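Local atomic coordinates of BexL (Amycolatopsis orientalis, PDB entry 4XRW), a protein that probably cyclises and aromatises a polyketide chain as a di-domain aromatase/cyclase of the type II polyketide synthase pathway to BE-7585A. Residues E23-I28 and R126-Y131; P104-M109 and A142-A147; V179-P184 and F320-A325; G262-A267 and A276-T281; V282-A287 and E301-V306. All blocks are in the same frame, centred on the assembly; numbering follows the deposited sequence.

Contact 1 of 5, residues E23-I28 and R126-Y131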
# COMPACT_ATOMS: atom_id res chain seq x y z
N GLU A 23 4.10 18.82 22.47
CA GLU A 23 3.00 17.87 22.30
C GLU A 23 1.98 18.44 21.33
O GLU A 23 1.76 19.66 21.28
CB GLU A 23 2.35 17.57 23.66
CG GLU A 23 3.24 16.74 24.61
CD GLU A 23 2.62 16.51 25.98
OE1 GLU A 23 2.47 17.48 26.76
OE2 GLU A 23 2.28 15.35 26.28
N ALA A 24 1.38 17.57 20.52
CA ALA A 24 0.29 17.98 19.65
C ALA A 24 -0.79 16.94 19.70
O ALA A 24 -0.54 15.79 20.06
CB ALA A 24 0.76 18.19 18.23
N GLU A 25 -2.00 17.37 19.36
CA GLU A 25 -3.14 16.46 19.25
C GLU A 25 -4.10 16.94 18.17
O GLU A 25 -4.48 18.11 18.10
CB GLU A 25 -3.92 16.28 20.56
CG GLU A 25 -5.04 15.25 20.38
CD GLU A 25 -5.87 14.91 21.62
OE1 GLU A 25 -7.06 14.53 21.42
OE2 GLU A 25 -5.36 14.98 22.77
N HIS A 26 -4.47 15.98 17.33
CA HIS A 26 -5.46 16.18 16.29
C HIS A 26 -6.52 15.09 16.43
O HIS A 26 -6.24 14.00 16.94
CB HIS A 26 -4.79 16.13 14.92
CG HIS A 26 -3.79 17.21 14.70
ND1 HIS A 26 -2.49 17.14 15.16
CD2 HIS A 26 -3.89 18.40 14.05
CE1 HIS A 26 -1.84 18.23 14.81
NE2 HIS A 26 -2.67 19.01 14.13
N ASP A 27 -7.75 15.38 16.04
CA ASP A 27 -8.75 14.31 16.03
C ASP A 27 -9.70 14.45 14.85
O ASP A 27 -9.70 15.47 14.15
CB ASP A 27 -9.50 14.26 17.37
CG ASP A 27 -10.16 15.55 17.72
OD1 ASP A 27 -11.02 16.02 16.94
OD2 ASP A 27 -9.82 16.10 18.79
N ILE A 28 -10.45 13.38 14.61
CA ILE A 28 -11.45 13.31 13.56
C ILE A 28 -12.50 12.28 13.97
O ILE A 28 -12.19 11.38 14.75
CB ILE A 28 -10.82 12.95 12.20
CG1 ILE A 28 -11.72 13.42 11.06
CG2 ILE A 28 -10.52 11.46 12.12
CD1 ILE A 28 -11.02 13.57 9.75
N ARG A 126 -8.22 9.97 17.92
CA ARG A 126 -7.27 10.97 18.39
C ARG A 126 -5.85 10.56 18.03
O ARG A 126 -5.46 9.41 18.27
CB ARG A 126 -7.39 11.12 19.89
CG ARG A 126 -8.81 11.45 20.34
CD ARG A 126 -8.89 11.35 21.83
NE ARG A 126 -7.88 12.14 22.52
CZ ARG A 126 -7.49 11.92 23.76
NH1 ARG A 126 -8.05 10.94 24.45
NH2 ARG A 126 -6.55 12.68 24.32
N LEU A 127 -5.09 11.51 17.50
CA LEU A 127 -3.72 11.27 17.10
C LEU A 127 -2.85 12.27 17.82
O LEU A 127 -2.93 13.48 17.56
CB LEU A 127 -3.58 11.37 15.58
CG LEU A 127 -2.17 11.32 14.99
CD1 LEU A 127 -1.45 10.05 15.37
CD2 LEU A 127 -2.23 11.50 13.46
N LEU A 128 -2.03 11.78 18.74
CA LEU A 128 -1.15 12.62 19.53
C LEU A 128 0.28 12.49 19.07
O LEU A 128 0.69 11.39 18.68
CB LEU A 128 -1.20 12.21 20.99
CG LEU A 128 -2.51 12.51 21.74
CD1 LEU A 128 -3.69 11.70 21.20
CD2 LEU A 128 -2.27 12.19 23.23
N HIS A 129 1.05 13.57 19.15
CA HIS A 129 2.49 13.51 18.91
C HIS A 129 3.24 14.18 20.03
O HIS A 129 2.74 15.12 20.67
CB HIS A 129 2.85 14.16 17.58
CG HIS A 129 2.43 13.37 16.38
ND1 HIS A 129 1.19 13.51 15.79
CD2 HIS A 129 3.08 12.42 15.67
CE1 HIS A 129 1.10 12.67 14.78
NE2 HIS A 129 2.23 12.00 14.68
N ALA A 130 4.45 13.70 20.25
CA ALA A 130 5.37 14.33 21.17
C ALA A 130 6.70 14.40 20.46
O ALA A 130 7.17 13.37 19.98
CB ALA A 130 5.46 13.54 22.46
N TYR A 131 7.30 15.57 20.39
CA TYR A 131 8.56 15.69 19.66
C TYR A 131 9.45 16.76 20.21
O TYR A 131 9.02 17.68 20.93
CB TYR A 131 8.29 15.99 18.19
CG TYR A 131 7.23 17.04 17.99
CD1 TYR A 131 7.56 18.37 17.83
CD2 TYR A 131 5.90 16.68 18.00
CE1 TYR A 131 6.56 19.33 17.66
CE2 TYR A 131 4.93 17.60 17.84
CZ TYR A 131 5.24 18.92 17.68
OH TYR A 131 4.21 19.79 17.53
O HOH W 1 -0.91 15.07 16.53
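Glu25 and Arg126 clasp each other across two antiparallel neighbours, in chain order the first and last strands of the seven-stranded sheet in the N-terminal helix-grip domain. Backbone bonds set the register: Ala24 with His129 and His26 with Leu127 are hydrogen-bonded pairs, the first closed by Ala24 N to His129 O at 2.8 Å. CA-H...O contacts such as Glu23 CA to His129 O (3.2 Å) fill the intervals.

The charged contact lies on the face of Glu23, Asp27 and Leu128. With CG opposite the backbone N (chi1 -176°) and an extended chain, Glu25 forms a side-on, two-nitrogen salt bridge: Arg126 NE meets OE1 from above the carboxylate plane, and NH2 meets OE2 on its syn side but tilted out of that plane. Glu116 holds Arg126 NH1. Leu128 lies alongside, its CD1 3.9 Å from Glu25 CG, so a leucine methyl packs on the glutamate's aliphatic stem, next to its charged end.

On the other face, small Ala24 lets the Tyr131 ring edge approach its CB; that hydroxyl binds Asp145, and His26 NE2 binds Asp149, both on the covering helix. One water bridges the strands, 2.9 Å from His26 ND1, 2.7 Å from His129 ND1, and donating to Leu127 O at 2.8 Å.

Contact 2 of 5, residues P104-M109 and A142-A147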
# COMPACT_ATOMS: atom_id res chain seq x y z
N PRO A 104 17.58 15.11 11.27
CA PRO A 104 17.61 16.47 11.80
C PRO A 104 16.66 17.36 10.99
O PRO A 104 16.52 17.16 9.78
CB PRO A 104 19.07 16.91 11.64
CG PRO A 104 19.71 15.87 10.75
CD PRO A 104 18.92 14.62 10.91
N PRO A 105 16.03 18.33 11.66
CA PRO A 105 16.25 18.74 13.04
C PRO A 105 15.42 17.95 14.09
O PRO A 105 15.41 18.37 15.25
CB PRO A 105 15.83 20.21 13.02
CG PRO A 105 14.65 20.18 12.11
CD PRO A 105 15.00 19.19 11.01
N VAL A 106 14.77 16.85 13.71
CA VAL A 106 14.00 16.07 14.67
C VAL A 106 14.98 15.27 15.53
O VAL A 106 15.76 14.47 15.00
CB VAL A 106 13.01 15.10 14.03
CG1 VAL A 106 12.22 14.36 15.08
CG2 VAL A 106 12.04 15.87 13.05
N ALA A 107 14.92 15.47 16.83
CA ALA A 107 15.68 14.69 17.80
C ALA A 107 14.91 13.44 18.20
O ALA A 107 15.50 12.36 18.36
CB ALA A 107 15.98 15.50 19.03
N GLU A 108 13.60 13.59 18.40
CA GLU A 108 12.74 12.43 18.52
C GLU A 108 11.29 12.76 18.19
O GLU A 108 10.82 13.90 18.29
CB GLU A 108 12.85 11.81 19.91
CG GLU A 108 12.53 12.72 21.07
CD GLU A 108 12.37 11.92 22.38
OE1 GLU A 108 13.38 11.72 23.09
OE2 GLU A 108 11.23 11.49 22.67
N MET A 109 10.62 11.72 17.72
CA MET A 109 9.24 11.76 17.28
C MET A 109 8.52 10.50 17.77
O MET A 109 8.88 9.37 17.39
CB MET A 109 9.19 11.83 15.77
CG MET A 109 7.79 11.86 15.16
SD MET A 109 6.96 13.40 15.56
CE MET A 109 8.06 14.61 14.92
N ALA A 142 9.91 24.96 15.31
CA ALA A 142 8.75 25.53 14.60
C ALA A 142 8.46 24.82 13.29
O ALA A 142 7.31 24.62 12.89
CB ALA A 142 9.01 27.01 14.33
N TRP A 143 9.53 24.53 12.57
CA TRP A 143 9.45 23.77 11.34
C TRP A 143 8.81 22.40 11.58
O TRP A 143 7.93 21.96 10.83
CB TRP A 143 10.84 23.63 10.78
CG TRP A 143 10.90 23.06 9.47
CD1 TRP A 143 10.94 23.74 8.30
CD2 TRP A 143 10.97 21.68 9.15
NE1 TRP A 143 11.04 22.86 7.26
CE2 TRP A 143 11.05 21.59 7.75
CE3 TRP A 143 10.99 20.51 9.91
CZ2 TRP A 143 11.13 20.37 7.09
CZ3 TRP A 143 11.06 19.29 9.26
CH2 TRP A 143 11.13 19.24 7.86
N ILE A 144 9.27 21.71 12.63
CA ILE A 144 8.69 20.42 12.95
C ILE A 144 7.22 20.57 13.28
O ILE A 144 6.40 19.78 12.87
CB ILE A 144 9.38 19.75 14.17
CG1 ILE A 144 10.83 19.50 13.85
CG2 ILE A 144 8.69 18.45 14.53
CD1 ILE A 144 11.64 19.16 15.08
N ASP A 145 6.90 21.60 14.05
CA ASP A 145 5.52 21.83 14.47
C ASP A 145 4.58 21.94 13.27
O ASP A 145 3.52 21.34 13.26
CB ASP A 145 5.45 23.08 15.31
CG ASP A 145 4.30 23.06 16.22
OD1 ASP A 145 4.46 22.58 17.37
OD2 ASP A 145 3.22 23.48 15.75
N ARG A 146 4.99 22.68 12.26
CA ARG A 146 4.18 22.87 11.08
C ARG A 146 4.06 21.59 10.29
O ARG A 146 3.01 21.29 9.73
CB ARG A 146 4.74 24.00 10.21
CG ARG A 146 4.47 25.39 10.81
CD ARG A 146 4.71 26.52 9.82
NE ARG A 146 6.11 26.54 9.44
CZ ARG A 146 7.06 27.24 10.05
NH1 ARG A 146 6.77 28.07 11.06
NH2 ARG A 146 8.30 27.13 9.63
N ALA A 147 5.15 20.84 10.25
CA ALA A 147 5.20 19.58 9.55
C ALA A 147 4.23 18.58 10.16
O ALA A 147 3.49 17.91 9.44
CB ALA A 147 6.61 19.02 9.56
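Ile144 pushes its branched side chain from helix 138-166 against Pro105, Val106 and Met109; its side-chain contacts are apolar, and CD1 also lies against Pro105 O. The compact part is built around its methyls. Chi1 (-62°) sets CG1 beside the backbone N, pointing toward Val106, and the extended chi2 carries CD1 on to Val106 CG2 at 3.9 Å, the two side chains meeting at a slant. The other branch serves a different partner: Ile144 CG2 meets the terminal methyl of Met109, CE, also at 3.9 Å. Met109 is folded at chi2 (68°) and again at chi3, curling CE back alongside the isoleucine as the two chains run past each other in opposite senses. A flexible thioether suits this place because it can bend to the shape of a bulky beta-branched neighbour. Tyr131 borders both residues from the adjacent strand.

Toward solvent the packing thins. Pro105, preceded by a cis peptide bond, brings its ring carbon CG to 4.3 Å from Trp143 CE3, an oblique approach to the indole, and 4.3 Å from Ile144 CG1. Trp143 is exposed, and no hydrogen bond spans the two segments. Just after Val106, Ala107 and Glu108 both face Arg132, a classic beta bulge where the chain turns a corner. The arrangement is that of a helix-grip fold: the long C-terminal helix of the domain packed against its antiparallel sheet, here where strand 106-117 begins.

Contact 3 of 5, residues V179-P184 and F320-A325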
# COMPACT_ATOMS: atom_id res chain seq x y z
N VAL A 179 -0.75 -19.83 -10.76
CA VAL A 179 -0.29 -20.84 -11.72
C VAL A 179 0.82 -21.65 -11.10
O VAL A 179 1.64 -21.14 -10.34
CB VAL A 179 0.16 -20.21 -13.05
CG1 VAL A 179 -0.89 -19.26 -13.59
CG2 VAL A 179 1.47 -19.50 -12.93
N ARG A 180 0.86 -22.94 -11.44
CA ARG A 180 1.94 -23.79 -11.01
C ARG A 180 3.03 -23.79 -12.08
O ARG A 180 2.74 -23.91 -13.27
CB ARG A 180 1.43 -25.21 -10.72
CG ARG A 180 0.20 -25.21 -9.81
CD ARG A 180 0.57 -25.44 -8.35
NE ARG A 180 1.27 -26.71 -8.17
CZ ARG A 180 1.13 -27.53 -7.13
NH1 ARG A 180 0.29 -27.22 -6.14
NH2 ARG A 180 1.82 -28.66 -7.07
N ILE A 181 4.26 -23.60 -11.64
CA ILE A 181 5.41 -23.50 -12.52
C ILE A 181 6.45 -24.50 -12.07
O ILE A 181 6.91 -24.47 -10.94
CB ILE A 181 6.00 -22.09 -12.51
CG1 ILE A 181 4.90 -21.09 -12.92
CG2 ILE A 181 7.26 -22.02 -13.42
CD1 ILE A 181 5.32 -19.63 -12.88
N ASP A 182 6.86 -25.39 -12.97
CA ASP A 182 7.85 -26.39 -12.56
C ASP A 182 9.26 -25.86 -12.79
O ASP A 182 9.96 -26.25 -13.73
CB ASP A 182 7.61 -27.73 -13.27
CG ASP A 182 8.06 -28.92 -12.41
OD1 ASP A 182 7.61 -30.05 -12.71
OD2 ASP A 182 8.84 -28.73 -11.43
N ALA A 183 9.67 -24.95 -11.90
CA ALA A 183 10.99 -24.34 -11.91
C ALA A 183 11.24 -23.76 -10.51
O ALA A 183 10.29 -23.59 -9.75
CB ALA A 183 11.08 -23.25 -12.98
N PRO A 184 12.51 -23.48 -10.16
CA PRO A 184 12.79 -22.86 -8.85
C PRO A 184 12.13 -21.49 -8.73
O PRO A 184 11.99 -20.78 -9.74
CB PRO A 184 14.31 -22.73 -8.82
CG PRO A 184 14.80 -23.16 -10.18
CD PRO A 184 13.72 -23.89 -10.87
N PHE A 320 3.69 -16.06 -19.18
CA PHE A 320 5.00 -15.77 -19.75
C PHE A 320 6.11 -16.03 -18.76
O PHE A 320 7.19 -16.44 -19.15
CB PHE A 320 5.07 -14.34 -20.31
CG PHE A 320 4.23 -14.16 -21.56
CD1 PHE A 320 4.51 -14.89 -22.71
CD2 PHE A 320 3.17 -13.28 -21.57
CE1 PHE A 320 3.70 -14.76 -23.85
CE2 PHE A 320 2.36 -13.13 -22.70
CZ PHE A 320 2.64 -13.86 -23.84
N ALA A 321 5.85 -15.84 -17.47
CA ALA A 321 6.81 -16.21 -16.45
C ALA A 321 7.04 -17.73 -16.44
O ALA A 321 8.17 -18.18 -16.33
CB ALA A 321 6.37 -15.73 -15.07
N LYS A 322 5.95 -18.49 -16.53
CA LYS A 322 6.01 -19.94 -16.63
C LYS A 322 6.84 -20.36 -17.84
O LYS A 322 7.80 -21.16 -17.73
CB LYS A 322 4.61 -20.53 -16.72
CG LYS A 322 4.55 -22.06 -16.72
CD LYS A 322 3.11 -22.52 -16.74
CE LYS A 322 3.01 -23.95 -17.17
NZ LYS A 322 3.54 -24.81 -16.14
N ASP A 323 6.50 -19.80 -19.00
CA ASP A 323 7.18 -20.17 -20.25
C ASP A 323 8.68 -19.89 -20.13
O ASP A 323 9.51 -20.65 -20.59
CB ASP A 323 6.62 -19.38 -21.43
CG ASP A 323 5.26 -19.88 -21.92
OD1 ASP A 323 4.76 -20.95 -21.48
OD2 ASP A 323 4.69 -19.18 -22.81
N HIS A 324 9.02 -18.75 -19.52
CA HIS A 324 10.40 -18.34 -19.41
C HIS A 324 11.20 -19.21 -18.43
O HIS A 324 12.31 -19.63 -18.72
CB HIS A 324 10.46 -16.87 -18.95
CG HIS A 324 11.86 -16.35 -18.85
ND1 HIS A 324 12.56 -16.33 -17.67
CD2 HIS A 324 12.68 -15.84 -19.79
CE1 HIS A 324 13.77 -15.84 -17.89
NE2 HIS A 324 13.87 -15.54 -19.17
N ALA A 325 10.62 -19.48 -17.26
CA ALA A 325 11.28 -20.21 -16.20
C ALA A 325 11.44 -21.68 -16.59
O ALA A 325 12.40 -22.31 -16.16
CB ALA A 325 10.51 -20.09 -14.89
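This is strand-to-helix packing at the end of the C-terminal helix-grip domain, where the first strand of the sheet, 172-181, and the last turns of helix 299-326 run almost parallel, their short axes 8.8 Å apart at an angle of 8°. Ile181 carries the apolar half. Its CG1 points away from its own carbonyl (chi1 -57°) and the chain continues extended, which brings CD1 to 3.8 Å from Lys322 CA, while CG1 rides beside the first methylenes of the lysine, the two side chains passing in opposite directions. Ile181 CG2 turns to Ala325 CB at 4.1 Å. Beyond the strand end, Ala183 meets the same alanine, CB to CB at 3.7 Å; small residues on both sides let the loop come close to the helix. Val188 of helix 185-193 closes over Ile181 and Ala325.

Lys322 reaches past the isoleucine with an extended chain that bends only at chi4 (70°), so that NZ donates to Arg180 O at 3.1 Å, in the carbonyl plane. The same ammonium forms a salt bridge with Glu326, whose OE2 also accepts from Asp182 N at the centre of an inverse gamma turn. The lysine thus spends its hydrocarbon part on the apolar seam and its charge at the polar margin, on Arg180 O and Glu326, and the shared carboxylate of Glu326 probably steadies that charge while linking the helix end to the turn.

Contact 4 of 5, residues G262-A267 and A276-T281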
# COMPACT_ATOMS: atom_id res chain seq x y z
N GLY A 262 -1.32 -4.73 -4.71
CA GLY A 262 -1.16 -6.11 -5.14
C GLY A 262 0.05 -6.77 -4.52
O GLY A 262 0.88 -6.13 -3.87
N ARG A 263 0.14 -8.07 -4.73
CA ARG A 263 1.18 -8.87 -4.16
C ARG A 263 1.45 -10.07 -5.10
O ARG A 263 0.50 -10.76 -5.50
CB ARG A 263 0.78 -9.33 -2.77
CG ARG A 263 1.66 -10.35 -2.12
CD ARG A 263 1.11 -10.64 -0.73
NE ARG A 263 2.01 -11.42 0.10
CZ ARG A 263 2.30 -11.15 1.37
NH1 ARG A 263 1.78 -10.08 1.99
NH2 ARG A 263 3.13 -11.95 2.03
N TRP A 264 2.71 -10.26 -5.45
CA TRP A 264 3.17 -11.48 -6.12
C TRP A 264 3.79 -12.37 -5.05
O TRP A 264 4.62 -11.90 -4.26
CB TRP A 264 4.22 -11.19 -7.20
CG TRP A 264 3.80 -10.25 -8.30
CD1 TRP A 264 3.93 -8.89 -8.30
CD2 TRP A 264 3.23 -10.60 -9.55
NE1 TRP A 264 3.45 -8.37 -9.47
CE2 TRP A 264 3.01 -9.40 -10.25
CE3 TRP A 264 2.85 -11.80 -10.14
CZ2 TRP A 264 2.45 -9.38 -11.53
CZ3 TRP A 264 2.30 -11.78 -11.41
CH2 TRP A 264 2.09 -10.59 -12.08
N ASP A 265 3.45 -13.66 -5.03
CA ASP A 265 4.05 -14.62 -4.12
C ASP A 265 4.57 -15.81 -4.91
O ASP A 265 3.95 -16.22 -5.88
CB ASP A 265 3.07 -15.09 -3.04
CG ASP A 265 2.76 -13.99 -2.04
OD1 ASP A 265 3.63 -13.69 -1.19
OD2 ASP A 265 1.66 -13.43 -2.13
N PHE A 266 5.74 -16.29 -4.52
CA PHE A 266 6.39 -17.42 -5.19
C PHE A 266 6.75 -18.39 -4.10
O PHE A 266 7.66 -18.16 -3.32
CB PHE A 266 7.62 -16.97 -5.98
CG PHE A 266 7.36 -15.75 -6.80
CD1 PHE A 266 6.76 -15.85 -8.03
CD2 PHE A 266 7.67 -14.48 -6.32
CE1 PHE A 266 6.49 -14.71 -8.79
CE2 PHE A 266 7.40 -13.34 -7.07
CZ PHE A 266 6.82 -13.47 -8.30
N ALA A 267 5.95 -19.44 -4.02
CA ALA A 267 6.07 -20.43 -2.95
C ALA A 267 6.66 -21.73 -3.49
O ALA A 267 6.11 -22.30 -4.43
CB ALA A 267 4.72 -20.67 -2.35
N ALA A 276 3.03 -19.80 -8.13
CA ALA A 276 3.15 -18.36 -8.32
C ALA A 276 1.76 -17.78 -8.31
O ALA A 276 0.88 -18.24 -9.00
CB ALA A 276 3.87 -18.02 -9.64
N SER A 277 1.56 -16.73 -7.52
CA SER A 277 0.29 -16.08 -7.47
C SER A 277 0.40 -14.57 -7.59
O SER A 277 1.41 -14.00 -7.25
CB SER A 277 -0.41 -16.43 -6.15
OG SER A 277 0.41 -16.06 -5.05
N SER A 278 -0.66 -13.97 -8.10
CA SER A 278 -0.83 -12.53 -8.24
C SER A 278 -2.13 -12.15 -7.55
O SER A 278 -3.21 -12.55 -8.02
CB SER A 278 -0.88 -12.14 -9.70
OG SER A 278 -1.12 -10.76 -9.88
N GLU A 279 -2.02 -11.40 -6.46
CA GLU A 279 -3.18 -10.92 -5.70
C GLU A 279 -3.43 -9.46 -6.00
O GLU A 279 -2.49 -8.70 -6.22
CB GLU A 279 -2.94 -11.13 -4.21
CG GLU A 279 -4.13 -10.70 -3.33
CD GLU A 279 -4.15 -9.21 -2.94
OE1 GLU A 279 -3.25 -8.41 -3.32
OE2 GLU A 279 -5.11 -8.83 -2.23
N HIS A 280 -4.68 -9.07 -6.01
CA HIS A 280 -5.05 -7.69 -6.15
C HIS A 280 -6.09 -7.30 -5.12
O HIS A 280 -6.99 -8.02 -4.90
CB HIS A 280 -5.64 -7.39 -7.50
CG HIS A 280 -4.74 -7.70 -8.65
ND1 HIS A 280 -4.01 -6.75 -9.30
CD2 HIS A 280 -4.53 -8.85 -9.31
CE1 HIS A 280 -3.33 -7.31 -10.28
NE2 HIS A 280 -3.64 -8.58 -10.31
N THR A 281 -5.92 -6.13 -4.55
CA THR A 281 -6.95 -5.49 -3.73
C THR A 281 -7.33 -4.14 -4.36
O THR A 281 -6.46 -3.27 -4.69
CB THR A 281 -6.50 -5.29 -2.27
OG1 THR A 281 -6.39 -6.56 -1.60
CG2 THR A 281 -7.51 -4.43 -1.51
O HOH W 2 0.03 -13.40 -4.26
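A beta hairpin of strands 257-268 and 274-284, the third and second strands from one edge of the sheet in the C-terminal helix-grip domain, brings Ser278 over the Trp264 ring and Arg263 beside Glu279. Arg263 with Glu279 and Asp265 with Ser277 are the hydrogen-bonded pairs; Glu279 N to Arg263 O is the shortest of their four bonds, at 2.8 Å and nearly straight (177°).

One face, under the helices, carries Trp264 and Phe266 beside smaller and polar residues. Trp264 tucks CG in next to its backbone N (chi1 -58°), laying its indole across the neighbouring strand so that Ser278 CB sits over the six-membered ring, 4.0 Å from its centroid, a CH-pi contact. Serine is slim enough to fit there. Phe266 meets Ala276 more loosely, CD1 to CB at 4.0 Å. At the far end, glycine suits its place because Gly262 CA already lies 3.1 Å from Glu279 O.

The opposite face is polar. Arg263, extended from CG to NE, gives a bond from NE to the syn lone pair of Asp265 OD1 (3.1 Å) in the guanidinium plane. A water donates to Asp265 OD2 at 2.7 Å and to Arg263 O, and accepts from Ser277 OG. The helix-facing side thus buries rings together with the Ser278 hydroxyl and His280 imidazole, both bonded to Ser314, whereas on the other side ion pair and water fix the Asp265 carboxylate and probably favour its charged form.

Contact 5 of 5, residues V282-A287 and E301-V306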
# COMPACT_ATOMS: atom_id res chain seq x y z
N VAL A 282 -8.64 -3.95 -4.56
CA VAL A 282 -9.14 -2.75 -5.18
C VAL A 282 -10.22 -2.10 -4.32
O VAL A 282 -11.03 -2.80 -3.74
CB VAL A 282 -9.74 -3.03 -6.57
CG1 VAL A 282 -10.28 -1.75 -7.20
CG2 VAL A 282 -8.69 -3.63 -7.50
N VAL A 283 -10.19 -0.78 -4.25
CA VAL A 283 -11.32 0.02 -3.78
C VAL A 283 -11.84 0.84 -4.94
O VAL A 283 -11.10 1.58 -5.59
CB VAL A 283 -10.94 0.96 -2.62
CG1 VAL A 283 -12.17 1.76 -2.15
CG2 VAL A 283 -10.36 0.18 -1.46
N LEU A 284 -13.14 0.73 -5.22
CA LEU A 284 -13.73 1.49 -6.32
C LEU A 284 -14.03 2.94 -6.00
O LEU A 284 -14.25 3.32 -4.86
CB LEU A 284 -15.02 0.81 -6.78
CG LEU A 284 -14.87 -0.55 -7.41
CD1 LEU A 284 -16.25 -1.17 -7.65
CD2 LEU A 284 -14.12 -0.42 -8.70
N ASN A 285 -14.00 3.76 -7.05
CA ASN A 285 -14.36 5.16 -6.99
C ASN A 285 -15.73 5.24 -7.63
O ASN A 285 -15.85 5.14 -8.85
CB ASN A 285 -13.34 6.02 -7.74
CG ASN A 285 -13.51 7.49 -7.51
OD1 ASN A 285 -14.53 7.93 -6.99
ND2 ASN A 285 -12.51 8.27 -7.91
N THR A 286 -16.77 5.36 -6.82
CA THR A 286 -18.12 5.31 -7.37
C THR A 286 -18.46 6.60 -8.11
O THR A 286 -19.32 6.59 -8.98
CB THR A 286 -19.16 5.06 -6.25
OG1 THR A 286 -19.05 6.09 -5.27
CG2 THR A 286 -18.91 3.72 -5.59
N ALA A 287 -17.77 7.70 -7.80
CA ALA A 287 -18.09 9.00 -8.38
C ALA A 287 -17.91 9.04 -9.89
O ALA A 287 -18.51 9.88 -10.57
CB ALA A 287 -17.22 10.09 -7.76
N GLU A 301 -21.05 -3.72 -12.04
CA GLU A 301 -20.43 -3.66 -13.37
C GLU A 301 -18.99 -3.15 -13.27
O GLU A 301 -18.12 -3.57 -14.02
CB GLU A 301 -21.22 -2.76 -14.32
CG GLU A 301 -22.52 -3.37 -14.87
CD GLU A 301 -23.64 -3.45 -13.83
OE1 GLU A 301 -23.67 -2.63 -12.88
OE2 GLU A 301 -24.51 -4.35 -13.98
N ALA A 302 -18.75 -2.21 -12.35
CA ALA A 302 -17.40 -1.69 -12.16
C ALA A 302 -16.49 -2.77 -11.57
O ALA A 302 -15.34 -2.88 -11.98
CB ALA A 302 -17.42 -0.45 -11.26
N ARG A 303 -17.00 -3.55 -10.62
CA ARG A 303 -16.19 -4.61 -10.00
C ARG A 303 -15.71 -5.60 -11.05
O ARG A 303 -14.56 -6.03 -11.00
CB ARG A 303 -16.96 -5.40 -8.93
CG ARG A 303 -17.12 -4.70 -7.61
CD ARG A 303 -17.20 -5.70 -6.46
NE ARG A 303 -18.38 -6.55 -6.54
CZ ARG A 303 -19.60 -6.17 -6.17
NH1 ARG A 303 -19.79 -4.95 -5.69
NH2 ARG A 303 -20.63 -7.00 -6.27
N GLU A 304 -16.56 -5.95 -12.00
CA GLU A 304 -16.18 -6.99 -12.96
C GLU A 304 -15.30 -6.41 -14.06
O GLU A 304 -14.39 -7.08 -14.55
CB GLU A 304 -17.42 -7.67 -13.55
CG GLU A 304 -18.10 -8.63 -12.57
CD GLU A 304 -17.16 -9.69 -12.00
OE1 GLU A 304 -16.91 -10.70 -12.69
OE2 GLU A 304 -16.66 -9.50 -10.86
N PHE A 305 -15.54 -5.17 -14.44
CA PHE A 305 -14.75 -4.55 -15.49
C PHE A 305 -13.30 -4.46 -15.02
O PHE A 305 -12.36 -4.85 -15.73
CB PHE A 305 -15.31 -3.17 -15.83
CG PHE A 305 -14.51 -2.39 -16.84
CD1 PHE A 305 -14.72 -2.57 -18.19
CD2 PHE A 305 -13.59 -1.44 -16.43
CE1 PHE A 305 -14.01 -1.84 -19.12
CE2 PHE A 305 -12.88 -0.70 -17.36
CZ PHE A 305 -13.09 -0.91 -18.71
N VAL A 306 -13.14 -3.97 -13.81
CA VAL A 306 -11.82 -3.79 -13.24
C VAL A 306 -11.19 -5.16 -13.01
O VAL A 306 -10.04 -5.37 -13.37
CB VAL A 306 -11.87 -2.95 -11.92
CG1 VAL A 306 -10.56 -3.01 -11.20
CG2 VAL A 306 -12.21 -1.50 -12.24
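Leu284 swings CG back past its backbone N (chi1 -66°) with CD1 continuing the extended line (chi2 173°), a shape that drives both methyls onto helix 299-326. CD1 fits between two successive helix residues, 3.6 Å from Arg303 CG and 3.9 Å from Ala302 CB. The leucine and arginine chains cross at about a right angle, so a methyl rests on the aliphatic stem of a charged residue. That stem is bent at chi3, and the guanidinium finds its polar partner in the backbone: NH1 bonds to Glu170 O. Alanine at 302 suits its place, since its small side chain lets the leucine lie close to the helix.

One turn further on, Val306 completes the apolar row. Its CG2 meets Leu284 CD2, and its CG1 meets Val282 CG2, each at 4.2 Å. Val282 and Leu284 point the same way because alternate residues of a strand share a face. No hydrogen bond joins the two segments; shape and burial hold them.

The short axes lie 9.8 Å apart at 141°, so the start of the long helix runs obliquely back across the sheet's last strand in chain order. Phe173 of strand 172-181 flanks Val282, Leu284 and Arg303, Met257 of strand 257-268 touches both valines, and Leu310 extends the packing along the helix.

How the contacts relate
From the N terminus, contact 1 closes the first long loop, pairing the first and last strands of one helix-grip domain. Contact 2 crosses it, opening within that loop and closing beyond it on helix 138-166; the two touch through Tyr131, which reaches Asp145 and Ile144. After that helix the second domain repeats the plan. Contact 3 joins its first strand to its last helix and so encloses contacts 4 and 5, which follow in series along strand 274-284: a hairpin, then a strand-helix pair. Val179 N and Ala276 O link contact 3 to contact 4. Contacts 1 and 3 lie about 50 Å apart, centre to centre, on opposite sides of the chain's centre.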